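PDB 4RU0: putative branched-chain amino acid ABC transporter, periplasmic branched-chain amino acid-binding protein from Pseudomonas protegens Pf-5, which probably binds a branched-chain amino acid or similar small solute in the periplasm and delivers it to an ABC transporter for uptake. Local coordinates for residues A[69-74]-A[340-345]; A[160-165]-A[414-419]. All coordinates share one frame; numbering follows the deposited sequence.

Contact 1 of 2, residues A[69-74]-A[340-345]; sequences GGINGV and AIRTAQ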
loop_
_atom_site.group_PDB
_atom_site.type_symbol
_atom_site.label_atom_id
_atom_site.label_comp_id
_atom_site.label_asym_id
_atom_site.label_seq_id
_atom_site.Cartn_x
_atom_site.Cartn_y
_atom_site.Cartn_z
ATOM N N GLY A 69 -4.253 -22.855 14.492
ATOM C CA GLY A 69 -3.663 -22.937 15.815
ATOM C C GLY A 69 -2.550 -21.927 16.002
ATOM O O GLY A 69 -1.560 -22.191 16.691
ATOM N N GLY A 70 -2.716 -20.761 15.383
ATOM C CA GLY A 70 -1.707 -19.719 15.429
ATOM C C GLY A 70 -0.635 -19.960 14.387
ATOM O O GLY A 70 -0.822 -20.755 13.466
ATOM N N ILE A 71 0.490 -19.270 14.529
ATOM C CA ILE A 71 1.593 -19.414 13.586
ATOM C C ILE A 71 2.550 -20.496 14.060
ATOM O O ILE A 71 3.301 -20.292 15.014
ATOM C CB ILE A 71 2.368 -18.094 13.397
ATOM C CG1 ILE A 71 1.439 -16.992 12.881
ATOM C CG2 ILE A 71 3.536 -18.290 12.445
ATOM C CD1 ILE A 71 2.099 -15.638 12.778
ATOM N N ASN A 72 2.512 -21.643 13.384
ATOM C CA ASN A 72 3.324 -22.803 13.751
ATOM C C ASN A 72 3.221 -23.146 15.233
ATOM O O ASN A 72 4.213 -23.500 15.864
ATOM C CB ASN A 72 4.790 -22.574 13.381
ATOM C CG ASN A 72 5.174 -23.226 12.070
ATOM O OD1 ASN A 72 4.319 -23.707 11.325
ATOM N ND2 ASN A 72 6.470 -23.248 11.782
ATOM N N GLY A 73 2.019 -23.022 15.784
ATOM C CA GLY A 73 1.781 -23.342 17.177
ATOM C C GLY A 73 1.743 -22.131 18.090
ATOM O O GLY A 73 1.169 -22.185 19.176
ATOM N N VAL A 74 2.354 -21.034 17.649
ATOM C CA VAL A 74 2.401 -19.808 18.442
ATOM C C VAL A 74 1.140 -18.969 18.264
ATOM O O VAL A 74 0.846 -18.496 17.167
ATOM C CB VAL A 74 3.618 -18.948 18.076
ATOM C CG1 VAL A 74 3.662 -17.697 18.942
ATOM C CG2 VAL A 74 4.893 -19.752 18.226
ATOM N N ALA A 340 6.052 -12.894 7.546
ATOM C CA ALA A 340 7.350 -12.437 8.025
ATOM C C ALA A 340 7.710 -13.158 9.315
ATOM O O ALA A 340 8.831 -13.641 9.480
ATOM C CB ALA A 340 7.346 -10.929 8.239
ATOM N N ILE A 341 6.745 -13.221 10.224
ATOM C CA ILE A 341 6.908 -13.934 11.480
ATOM C C ILE A 341 7.185 -15.410 11.219
ATOM O O ILE A 341 8.148 -15.973 11.743
ATOM C CB ILE A 341 5.661 -13.788 12.370
ATOM C CG1 ILE A 341 5.525 -12.343 12.850
ATOM C CG2 ILE A 341 5.734 -14.749 13.551
ATOM C CD1 ILE A 341 4.188 -12.030 13.471
ATOM N N ARG A 342 6.340 -16.017 10.388
ATOM C CA ARG A 342 6.486 -17.414 10.001
ATOM C C ARG A 342 7.867 -17.683 9.414
ATOM O O ARG A 342 8.511 -18.671 9.756
ATOM C CB ARG A 342 5.397 -17.800 8.997
ATOM C CG ARG A 342 5.543 -19.195 8.409
ATOM C CD ARG A 342 4.324 -19.592 7.583
ATOM N NE ARG A 342 3.128 -19.748 8.406
ATOM C CZ ARG A 342 2.073 -18.941 8.359
ATOM N NH1 ARG A 342 2.061 -17.917 7.524
ATOM N NH2 ARG A 342 1.029 -19.158 9.144
ATOM N N THR A 343 8.321 -16.791 8.542
ATOM C CA THR A 343 9.625 -16.933 7.904
ATOM C C THR A 343 10.753 -16.956 8.932
ATOM O O THR A 343 11.699 -17.734 8.810
ATOM C CB THR A 343 9.884 -15.787 6.898
ATOM O OG1 THR A 343 8.777 -15.677 5.997
ATOM C CG2 THR A 343 11.159 -16.035 6.104
ATOM N N ALA A 344 10.643 -16.102 9.945
ATOM C CA ALA A 344 11.700 -15.963 10.937
ATOM C C ALA A 344 11.722 -17.150 11.898
ATOM O O ALA A 344 12.788 -17.583 12.325
ATOM C CB ALA A 344 11.544 -14.653 11.706
ATOM N N GLN A 345 10.544 -17.677 12.220
ATOM C CA GLN A 345 10.430 -18.888 13.031
ATOM C C GLN A 345 11.215 -20.048 12.425
ATOM O O GLN A 345 11.621 -20.966 13.131
ATOM C CB GLN A 345 8.967 -19.299 13.203
ATOM C CG GLN A 345 8.179 -18.444 14.173
ATOM C CD GLN A 345 6.771 -18.963 14.369
ATOM O OE1 GLN A 345 6.436 -20.049 13.906
ATOM N NE2 GLN A 345 5.939 -18.191 15.058
#
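Ile71 lies across from Arg342, their CA atoms 6.4 Å apart, where the type I' turn Ile71-Val74 meets one side of a helix. Ile71 N bonds to Val74 O and Val74 N to Ile71 O, which closes the turn, with Asn72 and Gly73 at its corner. Ile71 gives the largest share of the turn's side of the contact. Its CD1 packs on CG2 of Ile341 at 3.8 Å, the two side chains crossing at about a right angle. Its CG2, anti to the backbone N because chi1 is -59°, rests on CB of Arg342 and lies over one face of the guanidinium. Gln345 extends from the helix to the turn. Its NE2 gives a weak hydrogen bond to Ile71 O (3.4 Å) and also touches CG2 of Val74 (3.7 Å). OE1 of Gln345 sits beside CB of Asn72, and the two amide planes are 35° apart. An alanine in place of Gln345 would probably cost Ile71 O this weak donor and open a gap beside Val74. Arg342 turns its charge to Glu339 in a salt bridge. The turn links helix 47-67 to strand 76-82 and packs on helix 325-348, while Gln34 of strand 34-40 touches both Val74 and Ile341.

Contact 2 of 2, residues A[160-165]-A[414-419]; sequences EASTLV and IAADRA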
loop_
_atom_site.group_PDB
_atom_site.type_symbol
_atom_site.label_atom_id
_atom_site.label_comp_id
_atom_site.label_asym_id
_atom_site.label_seq_id
_atom_site.Cartn_x
_atom_site.Cartn_y
_atom_site.Cartn_z
ATOM N N GLU A 160 5.150 2.296 -8.629
ATOM C CA GLU A 160 3.797 2.531 -9.114
ATOM C C GLU A 160 3.838 3.291 -10.433
ATOM O O GLU A 160 3.098 2.971 -11.364
ATOM C CB GLU A 160 2.962 3.303 -8.098
ATOM C CG GLU A 160 1.483 3.347 -8.461
ATOM C CD GLU A 160 0.703 4.346 -7.628
ATOM O OE1 GLU A 160 1.308 5.329 -7.142
ATOM O OE2 GLU A 160 -0.520 4.151 -7.464
ATOM N N ALA A 161 4.716 4.287 -10.508
ATOM C CA ALA A 161 4.910 5.044 -11.735
ATOM C C ALA A 161 5.270 4.104 -12.873
ATOM O O ALA A 161 4.676 4.171 -13.949
ATOM C CB ALA A 161 5.989 6.101 -11.551
ATOM N N SER A 162 6.227 3.216 -12.623
ATOM C CA SER A 162 6.652 2.263 -13.643
ATOM C C SER A 162 5.507 1.360 -14.105
ATOM O O SER A 162 5.309 1.190 -15.302
ATOM C CB SER A 162 7.811 1.412 -13.133
ATOM O OG SER A 162 8.324 0.590 -14.170
ATOM N N THR A 163 4.759 0.788 -13.162
ATOM C CA THR A 163 3.620 -0.066 -13.514
ATOM C C THR A 163 2.553 0.717 -14.277
ATOM O O THR A 163 1.934 0.193 -15.204
ATOM C CB THR A 163 2.961 -0.711 -12.277
ATOM O OG1 THR A 163 2.318 0.295 -11.489
ATOM C CG2 THR A 163 3.985 -1.421 -11.434
ATOM N N LEU A 164 2.335 1.968 -13.877
ATOM C CA LEU A 164 1.403 2.845 -14.576
ATOM C C LEU A 164 1.812 2.962 -16.042
ATOM O O LEU A 164 0.993 2.770 -16.938
ATOM C CB LEU A 164 1.353 4.231 -13.912
ATOM C CG LEU A 164 0.416 5.333 -14.451
ATOM C CD1 LEU A 164 1.102 6.206 -15.498
ATOM C CD2 LEU A 164 -0.891 4.738 -14.995
ATOM N N VAL A 165 3.087 3.255 -16.278
ATOM C CA VAL A 165 3.610 3.392 -17.633
ATOM C C VAL A 165 3.565 2.058 -18.386
ATOM O O VAL A 165 3.231 2.008 -19.570
ATOM C CB VAL A 165 5.053 3.946 -17.611
ATOM C CG1 VAL A 165 5.740 3.730 -18.949
ATOM C CG2 VAL A 165 5.048 5.427 -17.235
ATOM N N ILE A 414 0.673 -6.217 -13.250
ATOM C CA ILE A 414 1.609 -5.468 -14.069
ATOM C C ILE A 414 2.870 -5.176 -13.261
ATOM O O ILE A 414 2.837 -4.380 -12.321
ATOM C CB ILE A 414 0.998 -4.136 -14.552
ATOM C CG1 ILE A 414 -0.414 -4.356 -15.106
ATOM C CG2 ILE A 414 1.907 -3.463 -15.568
ATOM C CD1 ILE A 414 -0.469 -5.237 -16.334
ATOM N N ALA A 415 3.978 -5.816 -13.617
ATOM C CA ALA A 415 5.233 -5.622 -12.892
ATOM C C ALA A 415 5.918 -4.311 -13.280
ATOM O O ALA A 415 5.868 -3.894 -14.437
ATOM C CB ALA A 415 6.170 -6.796 -13.139
ATOM N N ALA A 416 6.561 -3.670 -12.306
ATOM C CA ALA A 416 7.346 -2.460 -12.551
ATOM C C ALA A 416 8.746 -2.802 -13.031
ATOM O O ALA A 416 9.256 -3.889 -12.755
ATOM C CB ALA A 416 7.433 -1.617 -11.297
ATOM N N ASP A 417 9.369 -1.867 -13.740
ATOM C CA ASP A 417 10.766 -2.016 -14.125
ATOM C C ASP A 417 11.645 -1.460 -13.010
ATOM O O ASP A 417 12.198 -0.362 -13.119
ATOM C CB ASP A 417 11.050 -1.302 -15.444
ATOM C CG ASP A 417 12.372 -1.721 -16.060
ATOM O OD1 ASP A 417 13.120 -2.496 -15.422
ATOM O OD2 ASP A 417 12.672 -1.263 -17.182
ATOM N N ARG A 418 11.759 -2.221 -11.929
ATOM C CA ARG A 418 12.441 -1.736 -10.742
ATOM C C ARG A 418 13.943 -1.577 -10.968
ATOM O O ARG A 418 14.579 -0.725 -10.350
ATOM C CB ARG A 418 12.168 -2.671 -9.569
ATOM C CG ARG A 418 10.720 -2.646 -9.115
ATOM C CD ARG A 418 10.310 -3.967 -8.507
ATOM N NE ARG A 418 11.101 -4.270 -7.329
ATOM C CZ ARG A 418 11.186 -5.471 -6.772
ATOM N NH1 ARG A 418 10.530 -6.504 -7.292
ATOM N NH2 ARG A 418 11.939 -5.637 -5.696
ATOM N N ALA A 419 14.502 -2.389 -11.860
ATOM C CA ALA A 419 15.917 -2.277 -12.204
ATOM C C ALA A 419 16.197 -0.914 -12.828
ATOM O O ALA A 419 17.209 -0.274 -12.531
ATOM C CB ALA A 419 16.328 -3.392 -13.150
#
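Thr163 and Ser162 of helix 157-172 meet the chain where strand 407-415 ends and turns into helix 418-435. The backbones come close: the CA atoms of Thr163 and Ala416 are 4.5 Å apart. The side chain of Thr163 can be followed outward. Its CB lies 3.7 Å from Ile414 O. There it branches. The methyl CG2 faces the other segment, 3.3 Å from Ile414 O and 3.5 Å from CB of Ala416. The hydroxyl OG1 turns back to its own helix and donates to Glu160 O at 2.8 Å, tilted 25° from the carbonyl plane. With chi1 at 68°, OG1 stands between the backbone N and the carbonyl carbon, which puts it near that carbonyl one turn earlier. Glu160 O thus accepts two bonds, the other from Leu164 N. Ser162 supplies the polar link. Its CB packs on CB of Ala416, and its OG accepts a nearly straight hydrogen bond from Asp417 N (2.7 Å, 163°). Asp417 is the N-cap of helix 418-435, and its OD1 makes a weak bond to Leu420 N. Nearby, Asn166 ND2 bonds to Ala415 O. This is a helix packed against a strand-to-helix junction, with a serine holding the N-cap residue by its backbone, within the alpha/beta fold of a periplasmic binding protein.

Contact 1 and contact 2 are separate. Their centres are about 32 Å apart and their nearest atoms about 16 Å, with no touch between them. Their segments alternate along the chain, as 69-74, 160-165, 340-345 and 414-419, so the chain passes back and forth between the two regions. Contact 1 is the more peripheral, its centre about 23 Å from the centre of the chain, against about 15 Å for contact 2. Contact 2 involves strand 407-415, an outermost strand of the seven-stranded mixed sheet. The pentaoxaheptadecane found in the crystal is held by Tyr41, Tyr192, Trp243 and Trp269; none of these four residues belongs to either contact.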